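PDB 5I0F: glycoside hydrolase family 31 from Trueperella pyogenes, which probably breaks down cycloalternan, a cyclic glucose tetrasaccharide, by hydrolysing its alpha-glucosidic bonds through a covalent glycosyl-enzyme intermediate. Local coordinates for residues P125-H130 with V155-T160; R45-W50 with Y108-T113; H229-R234 with R265-S270. All blocks are in the same frame, centred on the assembly; numbering follows the deposited sequence.

Contact 1 of 3, residues P125-H130 with V155-T160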
loop_
_atom_site.group_PDB
_atom_site.type_symbol
_atom_site.label_atom_id
_atom_site.label_comp_id
_atom_site.label_asym_id
_atom_site.label_seq_id
_atom_site.Cartn_x
_atom_site.Cartn_y
_atom_site.Cartn_z
ATOM N N PRO A 125 -3.403 20.870 27.777
ATOM C CA PRO A 125 -4.541 21.698 27.411
ATOM C C PRO A 125 -5.745 20.881 26.933
ATOM O O PRO A 125 -5.582 19.871 26.252
ATOM C CB PRO A 125 -3.992 22.536 26.262
ATOM C CG PRO A 125 -3.032 21.621 25.585
ATOM C CD PRO A 125 -2.411 20.809 26.685
ATOM N N LEU A 126 -6.940 21.350 27.276
ATOM C CA LEU A 126 -8.182 20.839 26.728
ATOM C C LEU A 126 -8.917 22.009 26.064
ATOM O O LEU A 126 -9.338 22.959 26.749
ATOM C CB LEU A 126 -9.029 20.220 27.835
ATOM C CG LEU A 126 -10.382 19.612 27.445
ATOM C CD1 LEU A 126 -10.212 18.568 26.356
ATOM C CD2 LEU A 126 -11.072 19.021 28.661
ATOM N N THR A 127 -9.026 21.968 24.736
ATOM C CA THR A 127 -9.698 23.023 23.970
ATOM C C THR A 127 -10.737 22.377 23.065
ATOM O O THR A 127 -10.438 22.024 21.926
ATOM C CB THR A 127 -8.721 23.847 23.134
ATOM O OG1 THR A 127 -7.990 22.980 22.273
ATOM C CG2 THR A 127 -7.745 24.587 24.019
ATOM N N PRO A 128 -11.961 22.201 23.580
ATOM C CA PRO A 128 -13.004 21.546 22.814
ATOM C C PRO A 128 -13.341 22.275 21.513
ATOM O O PRO A 128 -13.253 23.511 21.435
ATOM C CB PRO A 128 -14.207 21.552 23.756
ATOM C CG PRO A 128 -13.634 21.688 25.113
ATOM C CD PRO A 128 -12.406 22.535 24.944
ATOM N N SER A 129 -13.702 21.480 20.513
ATOM C CA SER A 129 -14.065 21.946 19.206
ATOM C C SER A 129 -15.574 21.831 18.986
ATOM O O SER A 129 -16.261 21.078 19.681
ATOM C CB SER A 129 -13.339 21.120 18.130
ATOM O OG SER A 129 -11.943 21.383 18.131
ATOM N N HIS A 130 -16.072 22.602 18.025
ATOM C CA HIS A 130 -17.458 22.512 17.567
ATOM C C HIS A 130 -17.505 22.756 16.067
ATOM O O HIS A 130 -16.590 23.360 15.499
ATOM C CB HIS A 130 -18.372 23.488 18.326
ATOM C CG HIS A 130 -18.124 24.934 18.022
ATOM N ND1 HIS A 130 -17.123 25.661 18.628
ATOM C CD2 HIS A 130 -18.761 25.795 17.195
ATOM C CE1 HIS A 130 -17.147 26.904 18.184
ATOM N NE2 HIS A 130 -18.133 27.010 17.315
ATOM N N VAL A 155 -13.840 23.825 14.703
ATOM C CA VAL A 155 -13.063 24.938 15.257
ATOM C C VAL A 155 -12.987 24.921 16.778
ATOM O O VAL A 155 -13.950 24.571 17.452
ATOM C CB VAL A 155 -13.603 26.318 14.822
ATOM C CG1 VAL A 155 -13.482 26.487 13.313
ATOM C CG2 VAL A 155 -15.034 26.554 15.304
ATOM N N SER A 156 -11.840 25.337 17.295
ATOM C CA SER A 156 -11.643 25.557 18.730
ATOM C C SER A 156 -10.946 26.896 18.912
ATOM O O SER A 156 -10.662 27.589 17.935
ATOM C CB SER A 156 -10.788 24.445 19.335
ATOM O OG SER A 156 -9.453 24.527 18.873
ATOM N N SER A 157 -10.662 27.255 20.156
ATOM C CA SER A 157 -9.849 28.437 20.432
ATOM C C SER A 157 -8.424 28.308 19.875
ATOM O O SER A 157 -7.772 29.312 19.630
ATOM C CB SER A 157 -9.803 28.709 21.939
ATOM O OG SER A 157 -9.236 27.612 22.622
ATOM N N ALA A 158 -7.949 27.078 19.703
ATOM C CA ALA A 158 -6.645 26.797 19.080
ATOM C C ALA A 158 -6.619 27.049 17.566
ATOM O O ALA A 158 -5.601 27.487 17.033
ATOM C CB ALA A 158 -6.208 25.363 19.375
ATOM N N GLY A 159 -7.722 26.783 16.870
ATOM C CA GLY A 159 -7.768 26.996 15.419
ATOM C C GLY A 159 -8.806 26.130 14.747
ATOM O O GLY A 159 -9.840 25.832 15.348
ATOM N N THR A 160 -8.516 25.720 13.506
ATOM C CA THR A 160 -9.461 24.990 12.658
ATOM C C THR A 160 -8.838 23.647 12.275
ATOM O O THR A 160 -7.768 23.608 11.665
ATOM C CB THR A 160 -9.798 25.816 11.394
ATOM O OG1 THR A 160 -10.181 27.126 11.804
ATOM C CG2 THR A 160 -10.941 25.189 10.604
HETATM O O HOH W 1 -11.971 25.835 22.235
#
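His130 and Val155 form an antiparallel hydrogen-bonded pair at the edge of a six-stranded sheet, where strand 130-132 runs beside strand 152-155 and the chain arrives from strand 118-126 of the N-terminal beta domain. The backbone bonds are reciprocal: Val155 N gives a nearly straight bond to His130 O at 2.9 Å (176°), and His130 N returns one to Val155 O at 3.0 Å. The same Val155 O also receives a CA-H...O contact from Ser129 CA at 3.2 Å.

On the face of the sheet that carries both side chains, Val155 CG2 lies over the imidazole of His130 in a CH-pi contact, 3.9 Å from the ring centroid and displaced toward the rim on the CE1 and NE2 side. With CG between the backbone N and the carbonyl carbon (chi1 69°), the imidazole is carried toward Val155.

Beyond this pair the two segments are joined by van der Waals contacts. Ser156 CB rests 3.4 Å from Pro128 O and also meets Ser129 OG, while the methyl CG2 of Thr127 lies against OG of Ser157 in the turn of the facing segment. The hydroxyls of that turn are engaged with other groups: Ser156 OG bonds to His161 and receives weak bonds from the amides of Ala158 and Gly159, and Ser157 OG bonds to Asp104. The turn is closed by the backbone bond from Ser156 N to Gly159 O.

Water completes the join between the linker and the turn. A single molecule donates to Pro128 O at 2.8 Å and accepts from Ser157 N, also at 2.8 Å.

Contact 2 of 3, residues R45-W50 with Y108-T113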
loop_
_atom_site.group_PDB
_atom_site.type_symbol
_atom_site.label_atom_id
_atom_site.label_comp_id
_atom_site.label_asym_id
_atom_site.label_seq_id
_atom_site.Cartn_x
_atom_site.Cartn_y
_atom_site.Cartn_z
ATOM N N ARG A 45 -5.816 9.512 39.404
ATOM C CA ARG A 45 -6.871 10.502 39.273
ATOM C C ARG A 45 -6.526 11.526 38.218
ATOM O O ARG A 45 -5.364 11.859 38.016
ATOM C CB ARG A 45 -7.152 11.174 40.625
ATOM C CG ARG A 45 -7.673 10.167 41.641
ATOM C CD ARG A 45 -8.053 10.737 42.993
ATOM N NE ARG A 45 -6.988 11.543 43.576
ATOM C CZ ARG A 45 -6.779 11.717 44.881
ATOM N NH1 ARG A 45 -5.765 12.495 45.262
ATOM N NH2 ARG A 45 -7.535 11.116 45.810
ATOM N N CYS A 46 -7.550 11.988 37.515
ATOM C CA CYS A 46 -7.420 13.059 36.535
ATOM C C CYS A 46 -8.063 14.315 37.114
ATOM O O CYS A 46 -9.263 14.319 37.429
ATOM C CB CYS A 46 -8.122 12.675 35.232
ATOM S SG CYS A 46 -7.937 13.917 33.939
ATOM N N PHE A 47 -7.273 15.373 37.248
ATOM C CA PHE A 47 -7.765 16.671 37.711
ATOM C C PHE A 47 -7.999 17.574 36.504
ATOM O O PHE A 47 -7.049 17.839 35.755
ATOM C CB PHE A 47 -6.729 17.335 38.615
ATOM C CG PHE A 47 -6.549 16.653 39.938
ATOM C CD1 PHE A 47 -5.747 15.529 40.046
ATOM C CD2 PHE A 47 -7.176 17.143 41.084
ATOM C CE1 PHE A 47 -5.570 14.899 41.271
ATOM C CE2 PHE A 47 -7.005 16.514 42.315
ATOM C CZ PHE A 47 -6.195 15.392 42.404
ATOM N N VAL A 48 -9.241 18.022 36.308
ATOM C CA VAL A 48 -9.592 18.892 35.179
ATOM C C VAL A 48 -9.957 20.267 35.737
ATOM O O VAL A 48 -10.906 20.394 36.510
ATOM C CB VAL A 48 -10.766 18.325 34.346
ATOM C CG1 VAL A 48 -11.000 19.174 33.101
ATOM C CG2 VAL A 48 -10.520 16.877 33.936
ATOM N N LEU A 49 -9.200 21.288 35.342
ATOM C CA LEU A 49 -9.394 22.657 35.825
ATOM C C LEU A 49 -10.138 23.507 34.767
ATOM O O LEU A 49 -9.542 23.987 33.800
ATOM C CB LEU A 49 -8.042 23.286 36.199
ATOM C CG LEU A 49 -7.021 22.422 36.975
ATOM C CD1 LEU A 49 -5.687 23.150 37.164
ATOM C CD2 LEU A 49 -7.565 21.956 38.328
ATOM N N TRP A 50 -11.446 23.654 34.959
ATOM C CA TRP A 50 -12.298 24.528 34.126
ATOM C C TRP A 50 -12.161 25.991 34.613
ATOM O O TRP A 50 -11.700 26.228 35.733
ATOM C CB TRP A 50 -13.774 24.089 34.202
ATOM C CG TRP A 50 -14.034 22.597 34.090
ATOM C CD1 TRP A 50 -14.212 21.700 35.117
ATOM C CD2 TRP A 50 -14.179 21.855 32.886
ATOM N NE1 TRP A 50 -14.445 20.435 34.616
ATOM C CE2 TRP A 50 -14.436 20.505 33.249
ATOM C CE3 TRP A 50 -14.116 22.193 31.533
ATOM C CZ2 TRP A 50 -14.626 19.510 32.309
ATOM C CZ3 TRP A 50 -14.302 21.212 30.605
ATOM C CH2 TRP A 50 -14.547 19.874 30.993
ATOM N N TYR A 108 -4.356 17.327 34.405
ATOM C CA TYR A 108 -3.166 16.584 34.775
ATOM C C TYR A 108 -3.558 15.332 35.538
ATOM O O TYR A 108 -4.706 15.191 35.972
ATOM C CB TYR A 108 -2.199 17.465 35.568
ATOM C CG TYR A 108 -2.636 17.839 36.983
ATOM C CD1 TYR A 108 -2.317 17.030 38.064
ATOM C CD2 TYR A 108 -3.343 19.025 37.230
ATOM C CE1 TYR A 108 -2.707 17.371 39.356
ATOM C CE2 TYR A 108 -3.737 19.372 38.517
ATOM C CZ TYR A 108 -3.408 18.539 39.568
ATOM O OH TYR A 108 -3.790 18.852 40.834
ATOM N N PHE A 109 -2.602 14.430 35.689
ATOM C CA PHE A 109 -2.828 13.148 36.340
ATOM C C PHE A 109 -1.993 13.030 37.599
ATOM O O PHE A 109 -0.900 13.576 37.661
ATOM C CB PHE A 109 -2.474 12.015 35.395
ATOM C CG PHE A 109 -3.246 12.054 34.110
ATOM C CD1 PHE A 109 -4.516 11.479 34.030
ATOM C CD2 PHE A 109 -2.725 12.678 32.992
ATOM C CE1 PHE A 109 -5.228 11.513 32.839
ATOM C CE2 PHE A 109 -3.438 12.738 31.814
ATOM C CZ PHE A 109 -4.690 12.151 31.734
ATOM N N GLU A 110 -2.515 12.291 38.566
ATOM C CA GLU A 110 -1.822 12.008 39.795
ATOM C C GLU A 110 -2.001 10.532 40.140
ATOM O O GLU A 110 -3.133 10.045 40.233
ATOM C CB GLU A 110 -2.384 12.902 40.887
ATOM C CG GLU A 110 -1.494 13.076 42.085
ATOM C CD GLU A 110 -2.204 13.821 43.190
ATOM O OE1 GLU A 110 -2.038 15.050 43.276
ATOM O OE2 GLU A 110 -2.966 13.178 43.940
ATOM N N ALA A 111 -0.888 9.821 40.337
ATOM C CA ALA A 111 -0.915 8.396 40.666
ATOM C C ALA A 111 -0.305 8.145 42.033
ATOM O O ALA A 111 0.579 8.887 42.457
ATOM C CB ALA A 111 -0.140 7.607 39.619
ATOM N N LEU A 112 -0.769 7.088 42.697
ATOM C CA LEU A 112 -0.132 6.575 43.911
ATOM C C LEU A 112 0.449 5.193 43.595
ATOM O O LEU A 112 -0.289 4.257 43.230
ATOM C CB LEU A 112 -1.129 6.496 45.064
ATOM C CG LEU A 112 -0.558 6.168 46.444
ATOM C CD1 LEU A 112 0.354 7.281 46.949
ATOM C CD2 LEU A 112 -1.685 5.917 47.433
ATOM N N THR A 113 1.773 5.070 43.721
ATOM C CA THR A 113 2.459 3.830 43.401
ATOM C C THR A 113 2.208 2.860 44.519
ATOM O O THR A 113 1.858 3.268 45.631
ATOM C CB THR A 113 3.974 4.028 43.217
ATOM O OG1 THR A 113 4.590 4.320 44.474
ATOM C CG2 THR A 113 4.257 5.172 42.201
#
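Phe47 reaches across to Tyr108 from its first side-chain carbon onward. Its CB sits over one face of the tyrosine ring, 3.8 Å from the centroid, in a CH-pi contact. CG follows beneath the hydroxyl, with Tyr108 OH 3.6 Å above the phenyl plane near the rim. CD1 meets Tyr108 CE1, whereas CD2 stays near the OH. Farther out, the ring meets Glu110 CB at its edge, CE1 to CB 3.8 Å. The ring planes are within 7° of parallel, but the offset is large enough that little of one ring faces the other. A chi1 of 70° carries the Tyr108 ring across toward Phe47, its CG between the backbone N and the carbonyl carbon.

Next along this face, Arg45 and Glu110 lie side by side, and NH1 of Arg45 forms a salt bridge to Glu110 OE2 at 3.2 Å, tilted out of the guanidinium plane. On the other face, buried Cys46 SG stands obliquely to the Phe109 ring, 3.8 Å from CE1. Paired backbone bonds link Arg45 with Glu110 and Phe47 with Tyr108, in the alternating register of neighbouring antiparallel strands in the beta domain at the N-terminus of this family 31 enzyme.

Contact 3 of 3, residues H229-R234 with R265-S270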
loop_
_atom_site.group_PDB
_atom_site.type_symbol
_atom_site.label_atom_id
_atom_site.label_comp_id
_atom_site.label_asym_id
_atom_site.label_seq_id
_atom_site.Cartn_x
_atom_site.Cartn_y
_atom_site.Cartn_z
ATOM N N HIS A 229 -10.723 15.608 -6.983
ATOM C CA HIS A 229 -9.466 15.313 -6.330
ATOM C C HIS A 229 -9.275 16.343 -5.254
ATOM O O HIS A 229 -9.141 17.522 -5.553
ATOM C CB HIS A 229 -8.318 15.325 -7.340
ATOM C CG HIS A 229 -6.947 15.391 -6.728
ATOM N ND1 HIS A 229 -5.954 16.192 -7.237
ATOM C CD2 HIS A 229 -6.411 14.767 -5.650
ATOM C CE1 HIS A 229 -4.860 16.050 -6.515
ATOM N NE2 HIS A 229 -5.107 15.183 -5.548
ATOM N N VAL A 230 -9.275 15.908 -4.001
ATOM C CA VAL A 230 -8.996 16.818 -2.912
ATOM C C VAL A 230 -7.464 16.965 -2.921
ATOM O O VAL A 230 -6.762 15.997 -2.686
ATOM C CB VAL A 230 -9.499 16.287 -1.552
ATOM C CG1 VAL A 230 -9.306 17.334 -0.452
ATOM C CG2 VAL A 230 -10.966 15.868 -1.634
ATOM N N GLU A 231 -6.962 18.162 -3.224
ATOM C CA GLU A 231 -5.523 18.367 -3.419
ATOM C C GLU A 231 -4.808 18.549 -2.086
ATOM O O GLU A 231 -4.524 19.657 -1.643
ATOM C CB GLU A 231 -5.204 19.522 -4.393
ATOM C CG GLU A 231 -3.793 19.374 -4.996
ATOM C CD GLU A 231 -3.478 20.392 -6.074
ATOM O OE1 GLU A 231 -2.462 21.091 -5.955
ATOM O OE2 GLU A 231 -4.231 20.524 -7.043
ATOM N N THR A 232 -4.528 17.413 -1.453
ATOM C CA THR A 232 -3.927 17.372 -0.136
ATOM C C THR A 232 -3.234 16.025 0.026
ATOM O O THR A 232 -3.632 15.054 -0.636
ATOM C CB THR A 232 -4.978 17.530 0.975
ATOM O OG1 THR A 232 -4.315 17.613 2.245
ATOM C CG2 THR A 232 -5.972 16.346 1.022
ATOM N N THR A 233 -2.225 15.981 0.892
ATOM C CA THR A 233 -1.648 14.703 1.372
ATOM C C THR A 233 -2.024 14.377 2.817
ATOM O O THR A 233 -1.546 13.387 3.381
ATOM C CB THR A 233 -0.115 14.640 1.180
ATOM O OG1 THR A 233 0.505 15.670 1.956
ATOM C CG2 THR A 233 0.255 14.806 -0.310
ATOM N N ARG A 234 -2.911 15.174 3.405
ATOM C CA ARG A 234 -3.482 14.854 4.699
ATOM C C ARG A 234 -4.590 13.827 4.511
ATOM O O ARG A 234 -5.041 13.569 3.399
ATOM C CB ARG A 234 -4.019 16.109 5.404
ATOM C CG ARG A 234 -2.979 17.201 5.570
ATOM C CD ARG A 234 -3.392 18.258 6.593
ATOM N NE ARG A 234 -2.386 19.305 6.765
ATOM C CZ ARG A 234 -2.236 20.392 5.990
ATOM N NH1 ARG A 234 -3.008 20.615 4.919
ATOM N NH2 ARG A 234 -1.283 21.285 6.290
ATOM N N ARG A 265 -8.329 23.092 -1.734
ATOM C CA ARG A 265 -8.475 23.040 -3.187
ATOM C C ARG A 265 -9.019 21.672 -3.575
ATOM O O ARG A 265 -8.495 20.644 -3.126
ATOM C CB ARG A 265 -7.136 23.313 -3.872
ATOM C CG ARG A 265 -7.060 23.006 -5.359
ATOM C CD ARG A 265 -7.967 23.876 -6.201
ATOM N NE ARG A 265 -8.001 23.411 -7.587
ATOM C CZ ARG A 265 -8.741 23.944 -8.561
ATOM N NH1 ARG A 265 -9.528 25.000 -8.333
ATOM N NH2 ARG A 265 -8.692 23.421 -9.783
ATOM N N VAL A 266 -10.071 21.670 -4.390
ATOM C CA VAL A 266 -10.616 20.454 -4.978
ATOM C C VAL A 266 -10.598 20.608 -6.492
ATOM O O VAL A 266 -11.343 21.426 -7.046
ATOM C CB VAL A 266 -12.056 20.190 -4.503
ATOM C CG1 VAL A 266 -12.585 18.889 -5.107
ATOM C CG2 VAL A 266 -12.098 20.149 -2.981
ATOM N N ASN A 267 -9.753 19.836 -7.167
ATOM C CA ASN A 267 -9.746 19.827 -8.622
ATOM C C ASN A 267 -10.942 19.017 -9.107
ATOM O O ASN A 267 -11.368 18.051 -8.450
ATOM C CB ASN A 267 -8.462 19.227 -9.176
ATOM C CG ASN A 267 -7.222 19.972 -8.726
ATOM O OD1 ASN A 267 -7.073 21.178 -8.958
ATOM N ND2 ASN A 267 -6.314 19.258 -8.074
ATOM N N THR A 268 -11.506 19.419 -10.245
ATOM C CA THR A 268 -12.657 18.716 -10.832
ATOM C C THR A 268 -12.563 18.719 -12.342
ATOM O O THR A 268 -11.971 19.619 -12.932
ATOM C CB THR A 268 -14.027 19.335 -10.428
ATOM O OG1 THR A 268 -14.100 20.722 -10.817
ATOM C CG2 THR A 268 -14.281 19.236 -8.939
ATOM N N TRP A 269 -13.153 17.702 -12.961
ATOM C CA TRP A 269 -13.152 17.537 -14.409
ATOM C C TRP A 269 -14.448 16.927 -14.829
ATOM O O TRP A 269 -15.142 16.294 -14.031
ATOM C CB TRP A 269 -12.017 16.626 -14.880
ATOM C CG TRP A 269 -10.693 17.039 -14.358
ATOM C CD1 TRP A 269 -9.843 17.926 -14.926
ATOM C CD2 TRP A 269 -10.072 16.597 -13.141
ATOM N NE1 TRP A 269 -8.721 18.070 -14.150
ATOM C CE2 TRP A 269 -8.841 17.279 -13.037
ATOM C CE3 TRP A 269 -10.439 15.695 -12.127
ATOM C CZ2 TRP A 269 -7.964 17.088 -11.972
ATOM C CZ3 TRP A 269 -9.555 15.496 -11.052
ATOM C CH2 TRP A 269 -8.330 16.186 -10.994
ATOM N N SER A 270 -14.771 17.118 -16.099
ATOM C CA SER A 270 -15.883 16.412 -16.705
ATOM C C SER A 270 -15.668 16.160 -18.198
ATOM O O SER A 270 -14.918 16.887 -18.868
ATOM C CB SER A 270 -17.175 17.170 -16.442
ATOM O OG SER A 270 -17.135 18.447 -17.049
HETATM O O HOH W 2 -4.709 22.498 -9.139
HETATM O O HOH W 3 -6.226 21.586 -0.539
#
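Two neighbouring antiparallel strands of a five-stranded mixed sheet, 225-230 and 263-271, meet here beneath helix 273-284, and the amide of Asn267 joins three side chains. His229 and Asn267 are a hydrogen-bonded pair, with His229 N to Asn267 O and Asn267 N to His229 O both 2.9 Å. Their side chains lie side by side on the face covered by Val283 of that helix.

Asn267 ND2 donates twice. One bond is short and nearly straight, 2.6 Å to Glu231 OE2 (171°), and uses the anti lone pair of the carboxylate; the other goes to His229 ND1 at 3.2 Å. Both acceptors lie in the amide plane, but ND2 stands well out of the imidazole plane, making the second bond oblique to the ring. An extended Glu231 side chain, its CG anti to the backbone N (chi1 -158°), carries the carboxylate over to this amide.

At the other end of the amide, Arg265 grips Asn267 OD1 side-on with NE and NH2. The amide is thus held at both ends, which fixes its rotation, while Arg265 NH1 forms a salt bridge with Asp140 of the adjoining strand. The His229 side chain has further neighbours: its CB meets the edge of the Trp269 indole near CH2, and its ring packs edge-to-face with Phe280.

Glu231 centres an inverse gamma turn, and its N bonds to Arg265 O. A water molecule bridges the two side chains of Glu231 and Asn267, donating to Glu231 OE2 at 2.9 Å and to Asn267 OD1 at 2.7 Å.

Contacts 1 and 2 are in touch through Leu126 CD2 and Trp50 CH2, 4.3 Å apart. Contact 1 begins at the end of strand 118-126, the neighbour in the N-terminal sheet of strand 105-113 of contact 2, but its own strand pair belongs to the next sheet. Contact 3 lies apart in another sheet, its centre about 26 Å from that of contact 1 and about 44 Å from that of contact 2. All three are partly buried, but contact 3 has the most buried touching residues and is nearest the centre of the chain. Its chemistry is a polar amide network under a helix. Contact 2 relies on aromatic packing and a salt bridge, whereas contact 1 combines one backbone pair with a CH-pi contact and a bridging water.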